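Local atomic coordinates of purine nucleoside phosphorylase (Schistosoma mansoni, PDB entry 6BFV), a protein that catalyses the reversible phosphorolysis of purine nucleosides such as inosine and guanosine to the free base and ribose 1-phosphate. Residues Val193-Gly198 and Asp217-Ser222; Asp130-Lys135 and Ser241-Asn246; Leu114-Ala119 and Met275-Ile280. All blocks are in the same frame, centred on the assembly; numbering follows the deposited sequence.

From the N terminus, Leu114-Ala119 comes first, on strand 112-121, and Asp130-Lys135 leads into the next strand, 131-139. Val193-Gly198 and Asp217-Ser222 follow, then Ser241-Asn246 and, near the C terminus, Met275-Ile280. The three closures nest and none cross. Interaction 1 closes the short innermost loop, interaction 2 encloses it, and interaction 3 encloses both. Interactions 1 and 2 join strands of one mixed sheet, and interaction 3 packs helix 259-283 on that sheet. The contacts also touch: Val218 meets Ile243, Val219 meets Ala119, and the Ser241 and Asn117 side chains join interactions 2 and 3. All three reach the bound 5-fluoropyrimidin-2-ol.

Interaction 1 (Val193-Gly198 and Asp217-Ser222); sequences VYAFNG and DVVGMS. With DJP (5-fluoropyrimidin-2-ol), chain G.
Tyr194 and Val218 are paired on neighbouring parallel strands and share one face of the sheet, their side chains crossing at about a right angle. Val218 CG2 touches Tyr194 CD1 at 3.6 Å. With CG anti to the backbone N (chi1 178°), the Tyr194 ring runs along the strand 218-220 and carries OH past Gly220 to Ser222. There OH accepts the Ser222 N-H at 3.2 Å. A water lies at the ring edge, in plane, and bridges Tyr194 OH and Ser222 OG. The phenol occupies the side where a side chain of Gly220 would stand, with Tyr194 OH 3.2 Å from Gly220 C.

The Phe196 ring turns an edge toward 217-222, with Phe196 CE1 3.5 Å from Met221 O. On the other face of the sheet, Ala195 and Val219 pair. Val219 CG2 reaches Asn197 CB at 3.9 Å.

The backbone ladder is regular. Val218 O accepts from Ala195 N, Ala195 O from Gly220 N, and Gly220 O from Asn197 N. At the start, Val193 O is gripped by both Asp217 N and Val218 N. Asp217 answers with its side chain: OD2 takes the Val193 N-H at 2.7 Å through its anti lone pair, with an N-H...O angle of 167°. This carboxylate thus extends the ladder by one rung. The amide of Asn197 turns to its own loop, where OD1 meets Gly199 N and ND2 meets Thr201 O.

Met221 extends beyond CG, and its CE lies 3.6 Å from the ligand F. Phe161 of the second subunit packs on Met221. The pairing belongs to a beta-alpha-beta unit, strand 189-196, helix 205-213 and strand 218-220, in the phosphorylase superfamily fold. The C-terminal end of the pairing, at Gly220 and Met221, borders the bound fluoropyrimidinol.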
loop_
_atom_site.group_PDB
_atom_site.type_symbol
_atom_site.label_atom_id
_atom_site.label_comp_id
_atom_site.label_asym_id
_atom_site.label_seq_id
_atom_site.Cartn_x
_atom_site.Cartn_y
_atom_site.Cartn_z
ATOM N N VAL A 193 -13.229 -15.638 -3.007
ATOM C CA VAL A 193 -12.096 -14.895 -2.462
ATOM C C VAL A 193 -12.373 -13.389 -2.571
ATOM O O VAL A 193 -12.632 -12.881 -3.669
ATOM C CB VAL A 193 -10.798 -15.267 -3.207
ATOM C CG1 VAL A 193 -9.610 -14.404 -2.716
ATOM C CG2 VAL A 193 -10.483 -16.818 -3.115
ATOM N N TYR A 194 -12.275 -12.672 -1.441
ATOM C CA TYR A 194 -12.557 -11.234 -1.323
ATOM C C TYR A 194 -11.276 -10.413 -1.365
ATOM O O TYR A 194 -10.381 -10.647 -0.547
ATOM C CB TYR A 194 -13.260 -10.994 0.009
ATOM C CG TYR A 194 -13.627 -9.565 0.385
ATOM C CD1 TYR A 194 -14.927 -9.146 0.303
ATOM C CD2 TYR A 194 -12.703 -8.687 0.935
ATOM C CE1 TYR A 194 -15.302 -7.869 0.665
ATOM C CE2 TYR A 194 -13.074 -7.379 1.292
ATOM C CZ TYR A 194 -14.360 -6.982 1.166
ATOM O OH TYR A 194 -14.793 -5.737 1.559
ATOM N N ALA A 195 -11.192 -9.449 -2.301
ATOM C CA ALA A 195 -10.071 -8.505 -2.362
ATOM C C ALA A 195 -10.424 -7.240 -1.588
ATOM O O ALA A 195 -11.514 -6.695 -1.762
ATOM C CB ALA A 195 -9.720 -8.158 -3.809
ATOM N N PHE A 196 -9.514 -6.795 -0.702
ATOM C CA PHE A 196 -9.685 -5.562 0.079
ATOM C C PHE A 196 -9.037 -4.431 -0.729
ATOM O O PHE A 196 -7.805 -4.396 -0.890
ATOM C CB PHE A 196 -9.059 -5.723 1.479
ATOM C CG PHE A 196 -9.205 -4.510 2.423
ATOM C CD1 PHE A 196 -10.189 -3.555 2.246
ATOM C CD2 PHE A 196 -8.351 -4.371 3.530
ATOM C CE1 PHE A 196 -10.302 -2.442 3.129
ATOM C CE2 PHE A 196 -8.474 -3.262 4.412
ATOM C CZ PHE A 196 -9.457 -2.323 4.211
ATOM N N ASN A 197 -9.881 -3.571 -1.317
ATOM C CA ASN A 197 -9.498 -2.263 -1.894
ATOM C C ASN A 197 -9.688 -1.192 -0.809
ATOM O O ASN A 197 -10.823 -0.948 -0.373
ATOM C CB ASN A 197 -10.383 -1.966 -3.130
ATOM C CG ASN A 197 -10.419 -0.480 -3.546
ATOM O OD1 ASN A 197 -9.463 0.244 -3.386
ATOM N ND2 ASN A 197 -11.533 -0.045 -4.070
ATOM N N GLY A 198 -8.599 -0.559 -0.341
ATOM C CA GLY A 198 -8.744 0.432 0.737
ATOM C C GLY A 198 -9.788 1.515 0.456
ATOM O O GLY A 198 -10.422 2.061 1.396
ATOM N N ASP A 217 -12.772 -13.230 -6.532
ATOM C CA ASP A 217 -14.178 -13.390 -6.870
ATOM C C ASP A 217 -14.994 -12.137 -6.588
ATOM O O ASP A 217 -15.913 -11.842 -7.346
ATOM C CB ASP A 217 -14.764 -14.585 -6.111
ATOM C CG ASP A 217 -14.004 -15.891 -6.432
ATOM O OD1 ASP A 217 -14.152 -16.371 -7.575
ATOM O OD2 ASP A 217 -13.232 -16.393 -5.583
ATOM N N VAL A 218 -14.650 -11.364 -5.550
ATOM C CA VAL A 218 -15.351 -10.127 -5.215
ATOM C C VAL A 218 -14.330 -9.105 -4.712
ATOM O O VAL A 218 -13.216 -9.461 -4.321
ATOM C CB VAL A 218 -16.425 -10.353 -4.139
ATOM C CG1 VAL A 218 -17.367 -11.436 -4.540
ATOM C CG2 VAL A 218 -15.755 -10.754 -2.833
ATOM N N VAL A 219 -14.728 -7.816 -4.695
ATOM C CA VAL A 219 -13.892 -6.737 -4.155
ATOM C C VAL A 219 -14.747 -5.762 -3.317
ATOM O O VAL A 219 -15.880 -5.449 -3.683
ATOM C CB VAL A 219 -13.156 -6.010 -5.315
ATOM C CG1 VAL A 219 -14.160 -5.447 -6.372
ATOM C CG2 VAL A 219 -12.237 -4.963 -4.795
ATOM N N GLY A 220 -14.181 -5.236 -2.227
ATOM C CA GLY A 220 -14.842 -4.220 -1.416
ATOM C C GLY A 220 -13.877 -3.493 -0.496
ATOM O O GLY A 220 -12.661 -3.732 -0.503
ATOM N N MET A 221 -14.449 -2.621 0.345
ATOM C CA MET A 221 -13.655 -1.655 1.104
ATOM C C MET A 221 -13.741 -1.862 2.621
ATOM O O MET A 221 -13.461 -0.929 3.377
ATOM C CB MET A 221 -14.108 -0.229 0.746
ATOM C CG MET A 221 -14.208 0.083 -0.729
ATOM S SD MET A 221 -14.927 1.749 -0.905
ATOM C CE MET A 221 -15.277 1.697 -2.637
ATOM N N SER A 222 -14.140 -3.046 3.095
ATOM C CA SER A 222 -14.335 -3.278 4.529
ATOM C C SER A 222 -13.960 -4.730 4.877
ATOM O O SER A 222 -13.337 -5.449 4.084
ATOM C CB SER A 222 -15.789 -2.976 4.913
ATOM O OG SER A 222 -16.634 -4.073 4.538
HETATM C C3 DJP G . -17.542 -2.084 -5.259
HETATM C C2 DJP G . -19.883 -2.510 -5.396
HETATM C C1 DJP G . -18.935 -1.984 -3.224
HETATM O O DJP G . -20.981 -2.826 -6.186
HETATM N N DJP G . -20.044 -2.294 -4.035
HETATM N N1 DJP G . -18.592 -2.404 -6.035
HETATM C C DJP G . -17.709 -1.892 -3.867
HETATM F F DJP G . -16.624 -1.588 -3.126
HETATM O O HOH W 1 -17.310 -4.678 1.381
HETATM O O HOH W 2 -11.345 1.061 3.996
#

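Interaction 2 (Asp130-Lys135 and Ser241-Asn246); sequences DFVLIK and SLIANN. With DJP (5-fluoropyrimidin-2-ol), chain G.
Ile243 leans toward Val132 and Asp130 from the neighbouring antiparallel strand. Its CB starts 3.5 Å from Asp130 O, the carbonyl that also receives the Ile243 N-H. CG1 is anti to the carbonyl carbon (chi1 -61°), which brings it alongside the same oxygen and 3.9 Å from Val132 CG2. CD1 then bends round to meet that methyl again.

The Ile243 N to Asp130 O bond is 2.9 Å and nearly straight. Val132 and Ser241 form a hydrogen-bonded pair, each N-H meeting the other's carbonyl. Phe131 and Leu242 form the non-hydrogen-bonded pair, and Leu242 CD1 touches Phe131 CE1 at 4.1 Å. Ser241 OG lies 3.6 Å from Ile134 CD1, while its hydrogen bond goes to Asn117 OD1.

Past the paired part, Ala244 CB approaches the ligand O at 3.4 Å. Asn246 is the N-cap of helix 247-253, with OD1 on Leu249 N. Strand 189-196 pairs with the other edge of strand 131-139. Strand 112-121 flanks strand 236-246. Helix 259-283 covers Phe131 with Arg269, Leu272 and Leu273, and Arg269 also reaches Leu242. The Phe131 ring meets Trp276 of the same helix.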
loop_
_atom_site.group_PDB
_atom_site.type_symbol
_atom_site.label_atom_id
_atom_site.label_comp_id
_atom_site.label_asym_id
_atom_site.label_seq_id
_atom_site.Cartn_x
_atom_site.Cartn_y
_atom_site.Cartn_z
ATOM N N ASP A 130 -26.527 -11.623 -5.901
ATOM C CA ASP A 130 -26.005 -12.881 -5.373
ATOM C C ASP A 130 -25.310 -12.656 -4.026
ATOM O O ASP A 130 -24.866 -11.545 -3.698
ATOM C CB ASP A 130 -24.995 -13.525 -6.344
ATOM C CG ASP A 130 -25.650 -14.245 -7.521
ATOM O OD1 ASP A 130 -26.889 -14.301 -7.598
ATOM O OD2 ASP A 130 -24.878 -14.768 -8.377
ATOM N N PHE A 131 -25.187 -13.737 -3.252
ATOM C CA PHE A 131 -24.408 -13.744 -2.019
ATOM C C PHE A 131 -23.160 -14.604 -2.192
ATOM O O PHE A 131 -23.176 -15.626 -2.902
ATOM C CB PHE A 131 -25.168 -14.309 -0.820
ATOM C CG PHE A 131 -26.532 -13.742 -0.598
ATOM C CD1 PHE A 131 -26.709 -12.507 -0.016
ATOM C CD2 PHE A 131 -27.636 -14.499 -0.896
ATOM C CE1 PHE A 131 -27.989 -12.024 0.217
ATOM C CE2 PHE A 131 -28.889 -14.044 -0.666
ATOM C CZ PHE A 131 -29.082 -12.801 -0.114
ATOM N N VAL A 132 -22.110 -14.236 -1.457
ATOM C CA VAL A 132 -20.823 -14.927 -1.512
ATOM C C VAL A 132 -20.346 -15.164 -0.074
ATOM O O VAL A 132 -20.065 -14.207 0.662
ATOM C CB VAL A 132 -19.786 -14.122 -2.320
ATOM C CG1 VAL A 132 -18.462 -14.859 -2.461
ATOM C CG2 VAL A 132 -20.306 -13.837 -3.691
ATOM N N LEU A 133 -20.277 -16.436 0.335
ATOM C CA LEU A 133 -19.609 -16.839 1.573
ATOM C C LEU A 133 -18.099 -16.681 1.420
ATOM O O LEU A 133 -17.498 -17.378 0.611
ATOM C CB LEU A 133 -19.946 -18.315 1.871
ATOM C CG LEU A 133 -21.443 -18.677 1.902
ATOM C CD1 LEU A 133 -21.705 -20.152 1.969
ATOM C CD2 LEU A 133 -22.108 -17.994 3.095
ATOM N N ILE A 134 -17.462 -15.787 2.181
ATOM C CA ILE A 134 -16.033 -15.539 1.995
ATOM C C ILE A 134 -15.237 -16.697 2.602
ATOM O O ILE A 134 -15.435 -17.064 3.772
ATOM C CB ILE A 134 -15.638 -14.181 2.608
ATOM C CG1 ILE A 134 -16.493 -13.045 1.995
ATOM C CG2 ILE A 134 -14.183 -13.936 2.395
ATOM C CD1 ILE A 134 -16.290 -11.698 2.575
ATOM N N LYS A 135 -14.313 -17.261 1.813
ATOM C CA LYS A 135 -13.449 -18.350 2.265
ATOM C C LYS A 135 -11.954 -18.008 2.339
ATOM O O LYS A 135 -11.176 -18.861 2.801
ATOM C CB LYS A 135 -13.620 -19.569 1.344
ATOM C CG LYS A 135 -13.303 -19.309 -0.121
ATOM C CD LYS A 135 -13.716 -20.550 -0.969
ATOM C CE LYS A 135 -13.395 -20.397 -2.464
ATOM N NZ LYS A 135 -11.934 -20.072 -2.620
ATOM N N SER A 241 -20.719 -11.467 1.604
ATOM C CA SER A 241 -20.791 -10.296 0.732
ATOM C C SER A 241 -22.086 -10.397 -0.061
ATOM O O SER A 241 -22.423 -11.470 -0.578
ATOM C CB SER A 241 -19.641 -10.181 -0.281
ATOM O OG SER A 241 -18.403 -9.876 0.292
ATOM N N LEU A 242 -22.808 -9.283 -0.134
ATOM C CA LEU A 242 -23.860 -9.078 -1.120
ATOM C C LEU A 242 -23.283 -8.382 -2.351
ATOM O O LEU A 242 -22.753 -7.266 -2.244
ATOM C CB LEU A 242 -24.990 -8.249 -0.522
ATOM C CG LEU A 242 -26.052 -7.791 -1.519
ATOM C CD1 LEU A 242 -26.817 -8.951 -2.198
ATOM C CD2 LEU A 242 -27.004 -6.883 -0.788
ATOM N N ILE A 243 -23.397 -9.038 -3.511
ATOM C CA ILE A 243 -22.926 -8.515 -4.803
ATOM C C ILE A 243 -23.889 -7.453 -5.311
ATOM O O ILE A 243 -25.088 -7.710 -5.486
ATOM C CB ILE A 243 -22.795 -9.646 -5.838
ATOM C CG1 ILE A 243 -21.777 -10.693 -5.376
ATOM C CG2 ILE A 243 -22.415 -9.109 -7.205
ATOM C CD1 ILE A 243 -20.491 -10.132 -4.923
ATOM N N ALA A 244 -23.374 -6.264 -5.559
ATOM C CA ALA A 244 -24.191 -5.180 -6.094
ATOM C C ALA A 244 -23.911 -4.831 -7.560
ATOM O O ALA A 244 -24.654 -4.028 -8.129
ATOM C CB ALA A 244 -24.022 -3.921 -5.248
ATOM N N ASN A 245 -22.901 -5.418 -8.193
ATOM C CA ASN A 245 -22.676 -5.236 -9.629
ATOM C C ASN A 245 -21.698 -6.316 -10.071
ATOM O O ASN A 245 -21.102 -7.005 -9.234
ATOM C CB ASN A 245 -22.156 -3.831 -9.942
ATOM C CG ASN A 245 -20.642 -3.736 -9.892
ATOM O OD1 ASN A 245 -19.977 -4.465 -9.129
ATOM N ND2 ASN A 245 -20.085 -2.828 -10.694
ATOM N N ASN A 246 -21.550 -6.490 -11.393
ATOM C CA ASN A 246 -20.388 -7.200 -11.940
ATOM C C ASN A 246 -19.459 -6.153 -12.533
ATOM O O ASN A 246 -19.742 -5.604 -13.602
ATOM C CB ASN A 246 -20.725 -8.239 -13.012
ATOM C CG ASN A 246 -19.560 -9.146 -13.288
ATOM O OD1 ASN A 246 -18.637 -8.777 -14.016
ATOM N ND2 ASN A 246 -19.544 -10.330 -12.639
HETATM C C3 DJP G . -17.542 -2.084 -5.259
HETATM C C2 DJP G . -19.883 -2.510 -5.396
HETATM C C1 DJP G . -18.935 -1.984 -3.224
HETATM O O DJP G . -20.981 -2.826 -6.186
HETATM N N DJP G . -20.044 -2.294 -4.035
HETATM N N1 DJP G . -18.592 -2.404 -6.035
HETATM C C DJP G . -17.709 -1.892 -3.867
HETATM F F DJP G . -16.624 -1.588 -3.126
#

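Interaction 3 (Leu114-Ala119 and Met275-Ile280); sequences LITNLA and MWFKEI. With DJP (5-fluoropyrimidin-2-ol), chain G.
Thr116 sets its methyl on the ring of Phe277. CG2 lies over one face, 3.8 Å from the ring centroid and 30° off the normal, a CH-pi contact. The nearest ring atom to Thr116 CG2 is Phe277 CZ, at 3.4 Å. With chi1 at 64°, Thr116 CG2 stands anti to the carbonyl carbon and points at the ring, while OG1 turns to Gly34 N and the modified residue at position 33.

Leu114 fills the next place along the strand's inner side. Its CB meets Phe277 CE1 at 3.8 Å, and its CD1 reaches Ile280 CG2 at 4.1 Å, the two side chains crossing at a slant. Thr116, Leu114, Phe277 and Ile280 make up the close, buried part.

The outer side of the helix is looser. Met275 is exposed, and Lys278 points away from the strand to a salt bridge with Glu43. At the far end of the strand, Ala119 O receives a weak hydrogen bond of 3.4 Å from the ligand O.

Between strand and helix the contact is therefore apolar. It rests on dispersion and one CH-pi contact among Leu114, Thr116 CG2, Phe277 and Ile280, while Thr116 OG1 and the Asn117 amide bond to other partners.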
loop_
_atom_site.group_PDB
_atom_site.type_symbol
_atom_site.label_atom_id
_atom_site.label_comp_id
_atom_site.label_asym_id
_atom_site.label_seq_id
_atom_site.Cartn_x
_atom_site.Cartn_y
_atom_site.Cartn_z
ATOM N N LEU A 114 -20.346 -12.535 13.239
ATOM C CA LEU A 114 -21.011 -12.659 11.940
ATOM C C LEU A 114 -21.038 -11.288 11.272
ATOM O O LEU A 114 -21.413 -10.297 11.911
ATOM C CB LEU A 114 -22.449 -13.200 12.066
ATOM C CG LEU A 114 -22.710 -14.452 12.904
ATOM C CD1 LEU A 114 -24.225 -14.641 13.208
ATOM C CD2 LEU A 114 -22.139 -15.675 12.196
ATOM N N ILE A 115 -20.619 -11.225 10.007
ATOM C CA ILE A 115 -20.332 -9.973 9.304
ATOM C C ILE A 115 -20.991 -10.013 7.926
ATOM O O ILE A 115 -20.899 -11.018 7.215
ATOM C CB ILE A 115 -18.811 -9.732 9.133
ATOM C CG1 ILE A 115 -18.091 -9.624 10.459
ATOM C CG2 ILE A 115 -18.545 -8.424 8.369
ATOM C CD1 ILE A 115 -16.530 -9.753 10.301
ATOM N N THR A 116 -21.625 -8.905 7.525
ATOM C CA THR A 116 -22.108 -8.738 6.155
ATOM C C THR A 116 -21.548 -7.430 5.564
ATOM O O THR A 116 -21.168 -6.504 6.288
ATOM C CB THR A 116 -23.652 -8.751 6.093
ATOM O OG1 THR A 116 -24.180 -7.633 6.804
ATOM C CG2 THR A 116 -24.290 -10.035 6.695
ATOM N N ASN A 117 -21.448 -7.377 4.239
ATOM C CA ASN A 117 -20.976 -6.190 3.544
ATOM C C ASN A 117 -21.527 -6.187 2.124
ATOM O O ASN A 117 -22.146 -7.160 1.663
ATOM C CB ASN A 117 -19.432 -6.081 3.497
ATOM C CG ASN A 117 -18.760 -7.261 2.790
ATOM O OD1 ASN A 117 -18.977 -7.495 1.604
ATOM N ND2 ASN A 117 -17.871 -7.970 3.509
ATOM N N LEU A 118 -21.294 -5.069 1.442
ATOM C CA LEU A 118 -21.593 -4.903 0.021
ATOM C C LEU A 118 -20.289 -4.953 -0.777
ATOM O O LEU A 118 -19.289 -4.329 -0.380
ATOM C CB LEU A 118 -22.295 -3.557 -0.251
ATOM C CG LEU A 118 -23.608 -3.238 0.488
ATOM C CD1 LEU A 118 -24.107 -1.793 0.286
ATOM C CD2 LEU A 118 -24.642 -4.148 0.029
ATOM N N ALA A 119 -20.305 -5.620 -1.931
ATOM C CA ALA A 119 -19.072 -5.811 -2.696
ATOM C C ALA A 119 -19.338 -5.760 -4.200
ATOM O O ALA A 119 -20.478 -5.867 -4.652
ATOM C CB ALA A 119 -18.411 -7.142 -2.320
ATOM N N MET A 275 -33.548 -12.534 7.611
ATOM C CA MET A 275 -34.102 -13.805 8.055
ATOM C C MET A 275 -33.043 -14.901 8.059
ATOM O O MET A 275 -33.034 -15.769 8.944
ATOM C CB MET A 275 -35.238 -14.188 7.141
ATOM C CG MET A 275 -35.888 -15.469 7.549
ATOM S SD MET A 275 -36.367 -16.297 6.068
ATOM C CE MET A 275 -34.789 -16.906 5.477
ATOM N N TRP A 276 -32.168 -14.886 7.061
ATOM C CA TRP A 276 -31.049 -15.817 7.013
ATOM C C TRP A 276 -30.212 -15.732 8.287
ATOM O O TRP A 276 -29.958 -16.749 8.940
ATOM C CB TRP A 276 -30.208 -15.505 5.778
ATOM C CG TRP A 276 -29.270 -16.582 5.339
ATOM C CD1 TRP A 276 -29.248 -17.889 5.740
ATOM C CD2 TRP A 276 -28.216 -16.439 4.387
ATOM N NE1 TRP A 276 -28.232 -18.572 5.084
ATOM C CE2 TRP A 276 -27.580 -17.693 4.264
ATOM C CE3 TRP A 276 -27.742 -15.371 3.633
ATOM C CZ2 TRP A 276 -26.508 -17.897 3.417
ATOM C CZ3 TRP A 276 -26.682 -15.580 2.808
ATOM C CH2 TRP A 276 -26.089 -16.843 2.686
ATOM N N PHE A 277 -29.794 -14.516 8.668
ATOM C CA PHE A 277 -28.883 -14.349 9.798
ATOM C C PHE A 277 -29.586 -14.579 11.134
ATOM O O PHE A 277 -28.951 -15.020 12.108
ATOM C CB PHE A 277 -28.219 -12.959 9.727
ATOM C CG PHE A 277 -26.898 -12.995 9.004
ATOM C CD1 PHE A 277 -25.726 -12.576 9.594
ATOM C CD2 PHE A 277 -26.835 -13.565 7.754
ATOM C CE1 PHE A 277 -24.524 -12.686 8.907
ATOM C CE2 PHE A 277 -25.659 -13.669 7.076
ATOM C CZ PHE A 277 -24.504 -13.252 7.641
ATOM N N LYS A 278 -30.882 -14.305 11.196
ATOM C CA LYS A 278 -31.656 -14.656 12.380
ATOM C C LYS A 278 -31.584 -16.158 12.646
ATOM O O LYS A 278 -31.336 -16.585 13.781
ATOM C CB LYS A 278 -33.108 -14.194 12.205
ATOM C CG LYS A 278 -34.037 -14.471 13.366
ATOM C CD LYS A 278 -35.366 -13.714 13.179
ATOM C CE LYS A 278 -36.322 -13.953 14.307
ATOM N NZ LYS A 278 -37.660 -13.374 14.011
ATOM N N GLU A 279 -31.799 -16.981 11.608
ATOM C CA GLU A 279 -31.783 -18.433 11.793
ATOM C C GLU A 279 -30.361 -18.947 12.052
ATOM O O GLU A 279 -30.187 -19.908 12.805
ATOM C CB GLU A 279 -32.422 -19.106 10.575
ATOM C CG GLU A 279 -32.489 -20.638 10.581
ATOM C CD GLU A 279 -33.483 -21.211 11.596
ATOM O OE1 GLU A 279 -34.205 -20.422 12.237
ATOM O OE2 GLU A 279 -33.543 -22.454 11.760
ATOM N N ILE A 280 -29.342 -18.317 11.449
ATOM C CA ILE A 280 -27.947 -18.684 11.719
ATOM C C ILE A 280 -27.623 -18.504 13.197
ATOM O O ILE A 280 -27.049 -19.394 13.838
ATOM C CB ILE A 280 -26.984 -17.862 10.832
ATOM C CG1 ILE A 280 -27.028 -18.364 9.369
ATOM C CG2 ILE A 280 -25.546 -18.024 11.301
ATOM C CD1 ILE A 280 -26.339 -17.395 8.291
HETATM C C3 DJP G . -17.542 -2.084 -5.259
HETATM C C2 DJP G . -19.883 -2.510 -5.396
HETATM C C1 DJP G . -18.935 -1.984 -3.224
HETATM O O DJP G . -20.981 -2.826 -6.186
HETATM N N DJP G . -20.044 -2.294 -4.035
HETATM N N1 DJP G . -18.592 -2.404 -6.035
HETATM C C DJP G . -17.709 -1.892 -3.867
HETATM F F DJP G . -16.624 -1.588 -3.126
#